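Local coordinates for protein probable starch synthase 4, chloroplastic/amyloplastic (Arabidopsis thaliana, PDB 6GNE) that is a GT-B glycosyltransferase-family protein of the plant starch synthases, built of two domains, and binds ADP and glycans, at residues Leu39-His44 with Asp265-Asn270; Ile327-Tyr332 with Gly450-Leu455; Tyr332-Leu335 with Gln340-Leu343; Phe426-Asp431 with Phe459-Lys464. All coordinates share one frame; numbering follows the deposited sequence.

In the fold
Interaction 1 comes first along the chain and stands apart. It ties the end of helix 27-41 to the loop after strand 257-259, and its centre lies about 33 to 35 Å from those of the other three. Interactions 2, 3 and 4 all belong to the region built on the six-stranded parallel sheet. Interactions 2 and 3 share helix 324-336 and Tyr332, with centres about 9 Å apart. Interactions 2 and 4 share helix 448-464, with centres about 15 Å apart, and their segments alternate along the chain. Interactions 3 and 4 touch where Thr334 meets Phe459. Helix 324-336 packs on the sheet, and helix 448-464 packs on that helix and on the surface turn.

Interaction 1 of 4, residues Leu39-His44 with Asp265-Asn270; sequences LQRKGH and DTDSWN
A long salt bridge at the surface joins Arg41, in the last turn of helix 27-41, to Asp267 in the loop that follows strand 257-259. The two side chains approach from opposite directions. Asp267 OD2 lies 3.7 Å from Arg41 NH1 and equally far from Arg41 NH2. It sits beyond this end of the guanidinium, but obliquely. The carboxylate and guanidinium planes are nearly parallel (8° apart) and stepped, not coplanar. No hydrogen bond is made between them, and the attraction is mainly electrostatic. The arginine chain bends at chi2 (-31°) before it extends toward the loop.

The loop side is held by Asp265. Its OD1 accepts from Asp267 N at 3.0 Å, an Asx turn, and from Ser268 N at 3.1 Å, which completes an Asx motif. The Ser268 donor comes from above the carboxylate plane. Asp265 OD2 forms a salt bridge with Lys37 on the same helix as Arg41, a second tie between the two elements. Arg408 of helix 402-408 also donates to Thr266 O and Trp269 O. Just past Arg41, Gly43 has a positive phi and ends the helix in a Schellman motif.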
loop_
_atom_site.group_PDB
_atom_site.type_symbol
_atom_site.label_atom_id
_atom_site.label_comp_id
_atom_site.label_asym_id
_atom_site.label_seq_id
_atom_site.Cartn_x
_atom_site.Cartn_y
_atom_site.Cartn_z
ATOM N N LEU A 39 -10.887 12.476 -1.011
ATOM C CA LEU A 39 -10.693 13.891 -1.356
ATOM C C LEU A 39 -11.738 14.379 -2.359
ATOM O O LEU A 39 -12.310 15.467 -2.190
ATOM C CB LEU A 39 -9.277 14.134 -1.898
ATOM C CG LEU A 39 -8.109 13.956 -0.920
ATOM C CD1 LEU A 39 -6.794 13.952 -1.671
ATOM C CD2 LEU A 39 -8.079 14.986 0.192
ATOM N N GLN A 40 -11.997 13.582 -3.387
ATOM C CA GLN A 40 -13.079 13.905 -4.314
ATOM C C GLN A 40 -14.465 14.059 -3.623
ATOM O O GLN A 40 -15.181 14.979 -3.955
ATOM C CB GLN A 40 -13.141 12.900 -5.467
ATOM C CG GLN A 40 -13.918 13.393 -6.678
ATOM C CD GLN A 40 -14.180 12.283 -7.679
ATOM O OE1 GLN A 40 -15.033 11.415 -7.448
ATOM N NE2 GLN A 40 -13.464 12.317 -8.808
ATOM N N ARG A 41 -14.815 13.222 -2.651
ATOM C CA ARG A 41 -16.069 13.398 -1.883
ATOM C C ARG A 41 -16.101 14.699 -1.082
ATOM O O ARG A 41 -17.165 15.284 -0.870
ATOM C CB ARG A 41 -16.336 12.245 -0.897
ATOM C CG ARG A 41 -16.385 10.832 -1.474
ATOM C CD ARG A 41 -16.908 10.743 -2.928
ATOM N NE ARG A 41 -16.639 9.413 -3.546
ATOM C CZ ARG A 41 -17.213 8.251 -3.198
ATOM N NH1 ARG A 41 -16.871 7.133 -3.838
ATOM N NH2 ARG A 41 -18.124 8.180 -2.223
ATOM N N LYS A 42 -14.937 15.142 -0.614
ATOM C CA LYS A 42 -14.833 16.420 0.097
ATOM C C LYS A 42 -14.923 17.663 -0.821
ATOM O O LYS A 42 -14.870 18.772 -0.333
ATOM C CB LYS A 42 -13.572 16.439 0.970
ATOM C CG LYS A 42 -13.666 15.408 2.103
ATOM C CD LYS A 42 -12.409 15.267 2.965
ATOM C CE LYS A 42 -12.581 15.987 4.299
ATOM N NZ LYS A 42 -13.315 15.138 5.275
ATOM N N GLY A 43 -15.067 17.459 -2.130
ATOM C CA GLY A 43 -15.312 18.536 -3.094
ATOM C C GLY A 43 -14.086 19.029 -3.838
ATOM O O GLY A 43 -14.138 20.048 -4.489
ATOM N N HIS A 44 -12.975 18.319 -3.742
ATOM C CA HIS A 44 -11.746 18.716 -4.445
ATOM C C HIS A 44 -11.731 18.108 -5.827
ATOM O O HIS A 44 -12.245 17.014 -6.048
ATOM C CB HIS A 44 -10.502 18.290 -3.654
ATOM C CG HIS A 44 -10.530 18.737 -2.233
ATOM N ND1 HIS A 44 -10.374 20.059 -1.874
ATOM C CD2 HIS A 44 -10.750 18.049 -1.081
ATOM C CE1 HIS A 44 -10.472 20.165 -0.559
ATOM N NE2 HIS A 44 -10.707 18.963 -0.055
ATOM N N ASP A 265 -10.639 1.831 1.273
ATOM C CA ASP A 265 -11.811 2.189 0.511
ATOM C C ASP A 265 -12.959 1.294 0.948
ATOM O O ASP A 265 -13.113 0.211 0.434
ATOM C CB ASP A 265 -11.525 2.043 -0.978
ATOM C CG ASP A 265 -12.650 2.555 -1.834
ATOM O OD1 ASP A 265 -13.821 2.526 -1.406
ATOM O OD2 ASP A 265 -12.368 2.968 -2.978
ATOM N N THR A 266 -13.763 1.765 1.892
ATOM C CA THR A 266 -14.872 0.978 2.404
ATOM C C THR A 266 -16.105 0.852 1.466
ATOM O O THR A 266 -17.080 0.230 1.848
ATOM C CB THR A 266 -15.328 1.454 3.793
ATOM O OG1 THR A 266 -15.589 2.850 3.751
ATOM C CG2 THR A 266 -14.272 1.179 4.818
ATOM N N ASP A 267 -16.054 1.424 0.263
ATOM C CA ASP A 267 -17.043 1.142 -0.790
ATOM C C ASP A 267 -16.630 -0.078 -1.609
ATOM O O ASP A 267 -17.437 -0.969 -1.805
ATOM C CB ASP A 267 -17.274 2.365 -1.688
ATOM C CG ASP A 267 -17.968 3.500 -0.959
ATOM O OD1 ASP A 267 -18.844 3.230 -0.119
ATOM O OD2 ASP A 267 -17.648 4.684 -1.223
ATOM N N SER A 268 -15.379 -0.109 -2.080
ATOM C CA SER A 268 -14.771 -1.329 -2.669
ATOM C C SER A 268 -14.682 -2.500 -1.701
ATOM O O SER A 268 -15.052 -3.617 -2.037
ATOM C CB SER A 268 -13.366 -1.044 -3.188
ATOM O OG SER A 268 -13.433 -0.430 -4.459
ATOM N N TRP A 269 -14.168 -2.253 -0.501
ATOM C CA TRP A 269 -14.060 -3.292 0.536
ATOM C C TRP A 269 -15.278 -3.231 1.448
ATOM O O TRP A 269 -15.266 -2.554 2.469
ATOM C CB TRP A 269 -12.743 -3.145 1.285
ATOM C CG TRP A 269 -11.561 -3.345 0.380
ATOM C CD1 TRP A 269 -10.760 -2.375 -0.168
ATOM C CD2 TRP A 269 -11.062 -4.585 -0.101
ATOM N NE1 TRP A 269 -9.784 -2.944 -0.955
ATOM C CE2 TRP A 269 -9.965 -4.299 -0.943
ATOM C CE3 TRP A 269 -11.453 -5.911 0.070
ATOM C CZ2 TRP A 269 -9.247 -5.302 -1.584
ATOM C CZ3 TRP A 269 -10.745 -6.898 -0.562
ATOM C CH2 TRP A 269 -9.655 -6.600 -1.375
ATOM N N ASN A 270 -16.346 -3.906 1.034
ATOM C CA ASN A 270 -17.611 -3.905 1.767
ATOM C C ASN A 270 -18.306 -5.245 1.577
ATOM O O ASN A 270 -18.782 -5.525 0.476
ATOM C CB ASN A 270 -18.529 -2.786 1.257
ATOM C CG ASN A 270 -19.838 -2.671 2.040
ATOM O OD1 ASN A 270 -20.179 -3.497 2.892
ATOM N ND2 ASN A 270 -20.583 -1.646 1.733
#

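Interaction 2 of 4, residues Ile327-Tyr332 with Gly450-Leu455; sequences IRHAIY and GFNYAL
His329 reaches from helix 324-336 to Asn452 on helix 448-464, where two helices of the Rossmann-like GT-B domain pack beside the parallel sheet. The short axes pass 11.0 Å apart and cross at -44°. The backbones come nearest at Ala330 and Phe451.

The His329 side chain spans this gap. Its CB points toward the other helix, and CG stands anti to the backbone N (chi1 173°), which carries the ring across. His329 CD2 has two neighbours, Asn452 OD1 at 3.4 Å and Phe451 CD2 at 4.0 Å. The tip, His329 NE2, donates to Asn452 OD1 at 2.6 Å, with an N-H...O angle of 161°. The amide oxygen lies in the imidazole plane, and the donor meets it in the carbonyl plane on a lone pair. The two side chains cross at about a right angle. The bond fixes how the imidazole is turned toward the amide.

Alongside it the contact is apolar. The Phe451 side chain slides past His329 in the opposite direction and meets Ala330 CB obliquely. Its ring also meets Phe443 of strand 441-443, with the two ring planes about perpendicular. Leu455, one turn further on, packs against Arg333. Ala330 CB sits 3.5 Å from Phe451 CZ and equally close to Phe451 CE2.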
loop_
_atom_site.group_PDB
_atom_site.type_symbol
_atom_site.label_atom_id
_atom_site.label_comp_id
_atom_site.label_asym_id
_atom_site.label_seq_id
_atom_site.Cartn_x
_atom_site.Cartn_y
_atom_site.Cartn_z
ATOM N N ILE A 327 5.085 -16.932 9.250
ATOM C CA ILE A 327 3.993 -17.406 8.424
ATOM C C ILE A 327 4.136 -18.914 8.196
ATOM O O ILE A 327 3.175 -19.663 8.371
ATOM C CB ILE A 327 3.925 -16.673 7.089
ATOM C CG1 ILE A 327 3.519 -15.211 7.344
ATOM C CG2 ILE A 327 2.900 -17.303 6.175
ATOM C CD1 ILE A 327 3.685 -14.273 6.166
ATOM N N ARG A 328 5.334 -19.347 7.807
ATOM C CA ARG A 328 5.642 -20.762 7.710
ATOM C C ARG A 328 5.262 -21.525 8.993
ATOM O O ARG A 328 4.574 -22.543 8.909
ATOM C CB ARG A 328 7.107 -20.960 7.429
ATOM C CG ARG A 328 7.511 -22.408 7.212
ATOM C CD ARG A 328 8.995 -22.622 7.304
ATOM N NE ARG A 328 9.360 -23.790 6.497
ATOM C CZ ARG A 328 9.285 -25.070 6.897
ATOM N NH1 ARG A 328 9.660 -26.047 6.063
ATOM N NH2 ARG A 328 8.830 -25.396 8.115
ATOM N N HIS A 329 5.693 -21.027 10.150
ATOM C CA HIS A 329 5.392 -21.659 11.427
ATOM C C HIS A 329 3.907 -21.739 11.680
ATOM O O HIS A 329 3.403 -22.744 12.148
ATOM C CB HIS A 329 6.063 -20.933 12.596
ATOM C CG HIS A 329 5.640 -21.445 13.941
ATOM N ND1 HIS A 329 5.921 -22.721 14.364
ATOM C CD2 HIS A 329 4.934 -20.863 14.946
ATOM C CE1 HIS A 329 5.425 -22.901 15.580
ATOM N NE2 HIS A 329 4.823 -21.786 15.959
ATOM N N ALA A 330 3.203 -20.665 11.374
ATOM C CA ALA A 330 1.762 -20.565 11.609
ATOM C C ALA A 330 0.962 -21.608 10.849
ATOM O O ALA A 330 -0.088 -22.012 11.322
ATOM C CB ALA A 330 1.266 -19.175 11.236
ATOM N N ILE A 331 1.451 -22.021 9.676
ATOM C CA ILE A 331 0.774 -23.043 8.928
ATOM C C ILE A 331 0.708 -24.317 9.775
ATOM O O ILE A 331 -0.378 -24.870 9.995
ATOM C CB ILE A 331 1.451 -23.332 7.578
ATOM C CG1 ILE A 331 1.258 -22.158 6.620
ATOM C CG2 ILE A 331 0.871 -24.590 6.921
ATOM C CD1 ILE A 331 2.232 -22.157 5.445
ATOM N N TYR A 332 1.860 -24.752 10.256
ATOM C CA TYR A 332 1.951 -25.992 11.024
ATOM C C TYR A 332 1.297 -25.889 12.386
ATOM O O TYR A 332 0.681 -26.834 12.845
ATOM C CB TYR A 332 3.418 -26.470 11.159
ATOM C CG TYR A 332 4.037 -26.804 9.839
ATOM C CD1 TYR A 332 3.852 -28.035 9.280
ATOM C CD2 TYR A 332 4.781 -25.841 9.126
ATOM C CE1 TYR A 332 4.419 -28.350 8.058
ATOM C CE2 TYR A 332 5.367 -26.132 7.897
ATOM C CZ TYR A 332 5.184 -27.396 7.361
ATOM O OH TYR A 332 5.737 -27.756 6.152
ATOM N N GLY A 450 6.379 -16.086 20.947
ATOM C CA GLY A 450 5.492 -14.947 21.002
ATOM C C GLY A 450 4.238 -15.179 20.185
ATOM O O GLY A 450 3.113 -14.979 20.681
ATOM N N PHE A 451 4.436 -15.615 18.940
ATOM C CA PHE A 451 3.331 -15.882 18.044
ATOM C C PHE A 451 2.393 -16.953 18.617
ATOM O O PHE A 451 1.162 -16.784 18.577
ATOM C CB PHE A 451 3.853 -16.261 16.613
ATOM C CG PHE A 451 2.756 -16.562 15.625
ATOM C CD1 PHE A 451 2.156 -15.548 14.923
ATOM C CD2 PHE A 451 2.265 -17.867 15.467
ATOM C CE1 PHE A 451 1.098 -15.772 14.065
ATOM C CE2 PHE A 451 1.196 -18.124 14.598
ATOM C CZ PHE A 451 0.619 -17.052 13.890
ATOM N N ASN A 452 2.964 -18.046 19.137
ATOM C CA ASN A 452 2.172 -19.168 19.732
ATOM C C ASN A 452 1.177 -18.736 20.795
ATOM O O ASN A 452 0.035 -19.174 20.786
ATOM C CB ASN A 452 3.068 -20.262 20.296
ATOM C CG ASN A 452 3.734 -21.123 19.208
ATOM O OD1 ASN A 452 3.490 -20.966 18.006
ATOM N ND2 ASN A 452 4.606 -22.019 19.622
ATOM N N TYR A 453 1.590 -17.852 21.693
ATOM C CA TYR A 453 0.701 -17.380 22.754
ATOM C C TYR A 453 -0.489 -16.603 22.201
ATOM O O TYR A 453 -1.611 -16.816 22.652
ATOM C CB TYR A 453 1.471 -16.569 23.803
ATOM C CG TYR A 453 0.669 -16.255 25.056
ATOM C CD1 TYR A 453 0.035 -17.290 25.784
ATOM C CD2 TYR A 453 0.512 -14.913 25.511
ATOM C CE1 TYR A 453 -0.704 -17.009 26.919
ATOM C CE2 TYR A 453 -0.231 -14.627 26.643
ATOM C CZ TYR A 453 -0.827 -15.675 27.347
ATOM O OH TYR A 453 -1.561 -15.419 28.484
ATOM N N ALA A 454 -0.275 -15.743 21.210
ATOM C CA ALA A 454 -1.395 -15.075 20.551
ATOM C C ALA A 454 -2.315 -16.060 19.814
ATOM O O ALA A 454 -3.536 -15.948 19.900
ATOM C CB ALA A 454 -0.907 -14.000 19.598
ATOM N N LEU A 455 -1.734 -17.013 19.098
ATOM C CA LEU A 455 -2.525 -17.985 18.362
ATOM C C LEU A 455 -3.329 -18.897 19.310
ATOM O O LEU A 455 -4.520 -19.131 19.083
ATOM C CB LEU A 455 -1.629 -18.800 17.444
ATOM C CG LEU A 455 -2.359 -19.654 16.404
ATOM C CD1 LEU A 455 -2.912 -18.794 15.288
ATOM C CD2 LEU A 455 -1.434 -20.691 15.787
#

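Interaction 3 of 4, residues Tyr332-Leu335 with Gln340-Leu343; sequences YRTL and QFVL
The first torsion of Thr334 (chi1 -69°) sets CG2 anti to the backbone N and puts OG1 beside that nitrogen. That of Phe341 places CG anti to its own backbone N (chi1 -161°) and turns the ring toward the helix. The two side chains then cross at about a right angle. They join helix 324-336 to strand 340-346 within the beta-alpha-beta unit that starts with strand 311-317.

The two branches of Thr334 have different neighbours. CG2 rests on the strand backbone, 3.3 Å from Gln340 O. OG1 lies at the edge of the Phe341 ring, near its plane, 3.5 Å from Phe341 CD2. Thr334 CB follows at 3.8 Å from the same carbon. The phenyl ring thus offers its rim, not its face, to the threonine. Leu343 CB, two residues on along the strand, lies at the ring edge too.

Gln340 CB points away from the helix, and its amide bonds to Arg297 and to Ser303 O. Val312 of the neighbouring strand touches both Thr334 and Phe341, and Leu455 and Phe459 of helix 448-464 also pack on Thr334.

No hydrogen bond links helix and strand here. The buried Thr334 hydroxyl is instead bonded to Ala330 O in its own helix, so it can sit beside an aromatic edge with its polarity satisfied, and the contact itself is van der Waals packing.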
loop_
_atom_site.group_PDB
_atom_site.type_symbol
_atom_site.label_atom_id
_atom_site.label_comp_id
_atom_site.label_asym_id
_atom_site.label_seq_id
_atom_site.Cartn_x
_atom_site.Cartn_y
_atom_site.Cartn_z
ATOM N N TYR A 332 1.860 -24.752 10.256
ATOM C CA TYR A 332 1.951 -25.992 11.024
ATOM C C TYR A 332 1.297 -25.889 12.386
ATOM O O TYR A 332 0.681 -26.834 12.845
ATOM C CB TYR A 332 3.418 -26.470 11.159
ATOM C CG TYR A 332 4.037 -26.804 9.839
ATOM C CD1 TYR A 332 3.852 -28.035 9.280
ATOM C CD2 TYR A 332 4.781 -25.841 9.126
ATOM C CE1 TYR A 332 4.419 -28.350 8.058
ATOM C CE2 TYR A 332 5.367 -26.132 7.897
ATOM C CZ TYR A 332 5.184 -27.396 7.361
ATOM O OH TYR A 332 5.737 -27.756 6.152
ATOM N N ARG A 333 1.417 -24.739 13.023
ATOM C CA ARG A 333 0.845 -24.576 14.345
ATOM C C ARG A 333 -0.695 -24.592 14.298
ATOM O O ARG A 333 -1.360 -25.184 15.165
ATOM C CB ARG A 333 1.348 -23.279 14.985
ATOM C CG ARG A 333 1.005 -23.143 16.458
ATOM C CD ARG A 333 1.549 -24.329 17.241
ATOM N NE ARG A 333 1.606 -24.046 18.661
ATOM C CZ ARG A 333 2.143 -24.849 19.568
ATOM N NH1 ARG A 333 2.669 -26.014 19.220
ATOM N NH2 ARG A 333 2.180 -24.475 20.832
ATOM N N THR A 334 -1.236 -23.908 13.297
ATOM C CA THR A 334 -2.654 -23.860 13.061
ATOM C C THR A 334 -3.190 -25.266 12.909
ATOM O O THR A 334 -4.215 -25.611 13.509
ATOM C CB THR A 334 -2.974 -23.044 11.806
ATOM O OG1 THR A 334 -2.681 -21.664 12.037
ATOM C CG2 THR A 334 -4.433 -23.182 11.426
ATOM N N LEU A 335 -2.511 -26.046 12.086
ATOM C CA LEU A 335 -2.836 -27.429 11.904
ATOM C C LEU A 335 -2.722 -28.231 13.234
ATOM O O LEU A 335 -3.621 -28.996 13.581
ATOM C CB LEU A 335 -1.907 -28.008 10.850
ATOM C CG LEU A 335 -2.095 -29.460 10.459
ATOM C CD1 LEU A 335 -3.476 -29.645 9.867
ATOM C CD2 LEU A 335 -1.050 -29.880 9.481
ATOM N N GLN A 340 -7.726 -24.928 10.271
ATOM C CA GLN A 340 -7.363 -24.964 8.856
ATOM C C GLN A 340 -6.663 -23.674 8.468
ATOM O O GLN A 340 -6.785 -22.664 9.152
ATOM C CB GLN A 340 -8.613 -25.138 8.003
ATOM C CG GLN A 340 -9.460 -26.362 8.364
ATOM C CD GLN A 340 -10.737 -26.476 7.552
ATOM O OE1 GLN A 340 -11.459 -25.506 7.394
ATOM N NE2 GLN A 340 -11.026 -27.672 7.053
ATOM N N PHE A 341 -5.907 -23.715 7.382
ATOM C CA PHE A 341 -5.083 -22.595 6.947
ATOM C C PHE A 341 -5.115 -22.425 5.406
ATOM O O PHE A 341 -4.840 -23.374 4.658
ATOM C CB PHE A 341 -3.647 -22.825 7.399
ATOM C CG PHE A 341 -2.808 -21.589 7.417
ATOM C CD1 PHE A 341 -2.293 -21.049 6.254
ATOM C CD2 PHE A 341 -2.562 -20.949 8.603
ATOM C CE1 PHE A 341 -1.542 -19.892 6.268
ATOM C CE2 PHE A 341 -1.809 -19.773 8.638
ATOM C CZ PHE A 341 -1.307 -19.240 7.473
ATOM N N VAL A 342 -5.399 -21.207 4.958
ATOM C CA VAL A 342 -5.371 -20.834 3.558
ATOM C C VAL A 342 -4.401 -19.680 3.358
ATOM O O VAL A 342 -4.611 -18.617 3.917
ATOM C CB VAL A 342 -6.755 -20.381 3.055
ATOM C CG1 VAL A 342 -6.679 -19.959 1.609
ATOM C CG2 VAL A 342 -7.712 -21.550 3.112
ATOM N N LEU A 343 -3.363 -19.903 2.558
ATOM C CA LEU A 343 -2.395 -18.873 2.225
ATOM C C LEU A 343 -2.615 -18.459 0.776
ATOM O O LEU A 343 -2.698 -19.306 -0.129
ATOM C CB LEU A 343 -0.953 -19.355 2.393
ATOM C CG LEU A 343 0.178 -18.420 1.966
ATOM C CD1 LEU A 343 0.157 -17.127 2.775
ATOM C CD2 LEU A 343 1.513 -19.074 2.172
#

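Interaction 4 of 4, residues Phe426-Asp431 with Phe459-Lys464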
loop_
_atom_site.group_PDB
_atom_site.type_symbol
_atom_site.label_atom_id
_atom_site.label_comp_id
_atom_site.label_asym_id
_atom_site.label_seq_id
_atom_site.Cartn_x
_atom_site.Cartn_y
_atom_site.Cartn_z
ATOM N N PHE A 426 -5.432 -4.208 18.525
ATOM C CA PHE A 426 -5.402 -4.108 19.977
ATOM C C PHE A 426 -5.933 -5.410 20.608
ATOM O O PHE A 426 -7.088 -5.799 20.411
ATOM C CB PHE A 426 -6.263 -2.925 20.407
ATOM C CG PHE A 426 -5.852 -1.626 19.794
ATOM C CD1 PHE A 426 -4.796 -0.872 20.332
ATOM C CD2 PHE A 426 -6.503 -1.152 18.661
ATOM C CE1 PHE A 426 -4.421 0.332 19.765
ATOM C CE2 PHE A 426 -6.117 0.062 18.057
ATOM C CZ PHE A 426 -5.082 0.805 18.615
ATOM N N ASP A 427 -5.076 -6.047 21.387
ATOM C CA ASP A 427 -5.360 -7.321 22.049
ATOM C C ASP A 427 -6.554 -7.251 23.011
ATOM O O ASP A 427 -6.581 -6.402 23.911
ATOM C CB ASP A 427 -4.100 -7.785 22.808
ATOM C CG ASP A 427 -4.132 -9.245 23.168
ATOM O OD1 ASP A 427 -4.708 -9.602 24.216
ATOM O OD2 ASP A 427 -3.544 -10.047 22.407
ATOM N N ILE A 428 -7.510 -8.159 22.822
ATOM C CA ILE A 428 -8.706 -8.244 23.697
ATOM C C ILE A 428 -8.425 -8.702 25.140
ATOM O O ILE A 428 -9.245 -8.445 26.011
ATOM C CB ILE A 428 -9.854 -9.103 23.101
ATOM C CG1 ILE A 428 -9.515 -10.603 23.125
ATOM C CG2 ILE A 428 -10.167 -8.646 21.686
ATOM C CD1 ILE A 428 -10.570 -11.523 22.526
ATOM N N ASP A 429 -7.283 -9.348 25.390
ATOM C CA ASP A 429 -6.877 -9.736 26.745
ATOM C C ASP A 429 -5.977 -8.702 27.483
ATOM O O ASP A 429 -5.638 -8.930 28.624
ATOM C CB ASP A 429 -6.242 -11.139 26.748
ATOM C CG ASP A 429 -7.229 -12.262 26.279
ATOM O OD1 ASP A 429 -8.464 -12.211 26.535
ATOM O OD2 ASP A 429 -6.755 -13.246 25.641
ATOM N N ASP A 430 -5.618 -7.574 26.883
ATOM C CA ASP A 430 -4.846 -6.512 27.594
ATOM C C ASP A 430 -5.791 -5.487 28.269
ATOM O O ASP A 430 -6.418 -4.647 27.600
ATOM C CB ASP A 430 -3.910 -5.802 26.590
ATOM C CG ASP A 430 -2.964 -4.776 27.247
ATOM O OD1 ASP A 430 -3.079 -4.488 28.458
ATOM O OD2 ASP A 430 -2.106 -4.240 26.512
ATOM N N ASP A 431 -5.880 -5.552 29.587
ATOM C CA ASP A 431 -6.762 -4.672 30.376
ATOM C C ASP A 431 -6.453 -3.192 30.193
ATOM O O ASP A 431 -7.374 -2.386 30.229
ATOM C CB ASP A 431 -6.688 -4.989 31.886
ATOM C CG ASP A 431 -7.143 -6.415 32.226
ATOM O OD1 ASP A 431 -7.470 -7.191 31.288
ATOM O OD2 ASP A 431 -7.170 -6.771 33.425
ATOM N N PHE A 459 -7.404 -19.198 19.325
ATOM C CA PHE A 459 -8.099 -20.498 19.189
ATOM C C PHE A 459 -8.977 -20.827 20.379
ATOM O O PHE A 459 -10.087 -21.289 20.200
ATOM C CB PHE A 459 -7.131 -21.657 18.926
ATOM C CG PHE A 459 -6.787 -21.833 17.470
ATOM C CD1 PHE A 459 -6.326 -20.762 16.715
ATOM C CD2 PHE A 459 -6.934 -23.065 16.863
ATOM C CE1 PHE A 459 -6.025 -20.919 15.384
ATOM C CE2 PHE A 459 -6.626 -23.245 15.533
ATOM C CZ PHE A 459 -6.166 -22.164 14.790
ATOM N N ASN A 460 -8.481 -20.563 21.584
ATOM C CA ASN A 460 -9.280 -20.679 22.831
ATOM C C ASN A 460 -10.541 -19.818 22.787
ATOM O O ASN A 460 -11.636 -20.332 23.007
ATOM C CB ASN A 460 -8.450 -20.308 24.087
ATOM C CG ASN A 460 -7.470 -21.422 24.516
ATOM O OD1 ASN A 460 -7.300 -22.469 23.843
ATOM N ND2 ASN A 460 -6.798 -21.185 25.643
ATOM N N HIS A 461 -10.383 -18.521 22.508
ATOM C CA HIS A 461 -11.525 -17.595 22.413
ATOM C C HIS A 461 -12.552 -18.071 21.374
ATOM O O HIS A 461 -13.740 -18.094 21.662
ATOM C CB HIS A 461 -11.075 -16.157 22.123
ATOM C CG HIS A 461 -10.675 -15.382 23.344
ATOM N ND1 HIS A 461 -11.536 -14.522 23.994
ATOM C CD2 HIS A 461 -9.501 -15.334 24.039
ATOM C CE1 HIS A 461 -10.905 -13.973 25.033
ATOM N NE2 HIS A 461 -9.667 -14.443 25.082
ATOM N N TYR A 462 -12.085 -18.498 20.197
ATOM C CA TYR A 462 -12.965 -18.976 19.137
ATOM C C TYR A 462 -13.750 -20.213 19.573
ATOM O O TYR A 462 -14.952 -20.256 19.410
ATOM C CB TYR A 462 -12.163 -19.256 17.846
ATOM C CG TYR A 462 -12.985 -19.844 16.718
ATOM C CD1 TYR A 462 -13.175 -21.222 16.606
ATOM C CD2 TYR A 462 -13.602 -19.021 15.761
ATOM C CE1 TYR A 462 -13.934 -21.757 15.577
ATOM C CE2 TYR A 462 -14.363 -19.556 14.719
ATOM C CZ TYR A 462 -14.530 -20.921 14.641
ATOM O OH TYR A 462 -15.286 -21.473 13.642
ATOM N N LYS A 463 -13.062 -21.206 20.129
ATOM C CA LYS A 463 -13.655 -22.496 20.507
ATOM C C LYS A 463 -14.526 -22.475 21.765
ATOM O O LYS A 463 -15.522 -23.165 21.797
ATOM C CB LYS A 463 -12.563 -23.546 20.745
ATOM C CG LYS A 463 -11.889 -24.133 19.509
ATOM C CD LYS A 463 -11.180 -25.438 19.863
ATOM C CE LYS A 463 -10.420 -26.020 18.668
ATOM N NZ LYS A 463 -9.027 -25.493 18.631
ATOM N N LYS A 464 -14.145 -21.739 22.812
ATOM C CA LYS A 464 -14.766 -21.940 24.149
ATOM C C LYS A 464 -16.164 -21.275 24.286
ATOM O O LYS A 464 -17.021 -21.791 25.006
ATOM C CB LYS A 464 -13.811 -21.544 25.315
ATOM C CG LYS A 464 -14.108 -20.195 26.030
ATOM C CD LYS A 464 -12.938 -19.588 26.848
ATOM C CE LYS A 464 -12.739 -20.169 28.274
ATOM N NZ LYS A 464 -13.572 -19.539 29.355
HETATM O O HOH W 1 -7.487 -15.257 26.766
#
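His461 of helix 448-464 meets the turn at Asp427-Asp430 in two ways, one polar and one apolar. The polar part is at the ring edge. His461 NE2 faces both carboxylate oxygens of Asp429, 2.9 Å from OD1 and 3.2 Å from OD2. Both hydrogen bonds are weak and bent. The carboxylate and ring planes are 35° apart. A water also lies 2.9 Å from His461 NE2.

The apolar part is over the ring face. Ile428 CD1 forms a CH-pi contact, 3.7 Å from the centroid of the His461 ring and 22° off its normal. It is displaced toward the ND1-CE1 side. Ile428 has CG1 between the backbone N and the carbonyl carbon (chi1 72°), with CD1 extended toward the ring.

Within the turn itself, which is a type I beta turn, Asp427 OD1 accepts from Asp429 N at 2.8 Å in an Asx turn. Arg457, on the same helix as His461, forms salt bridges with both Asp427 and Asp429.

Asp429 is therefore shared between an arginine and a histidine. Its negative charge would probably favour a protonated His461, although Arg457 is the stronger partner and should offset part of that effect.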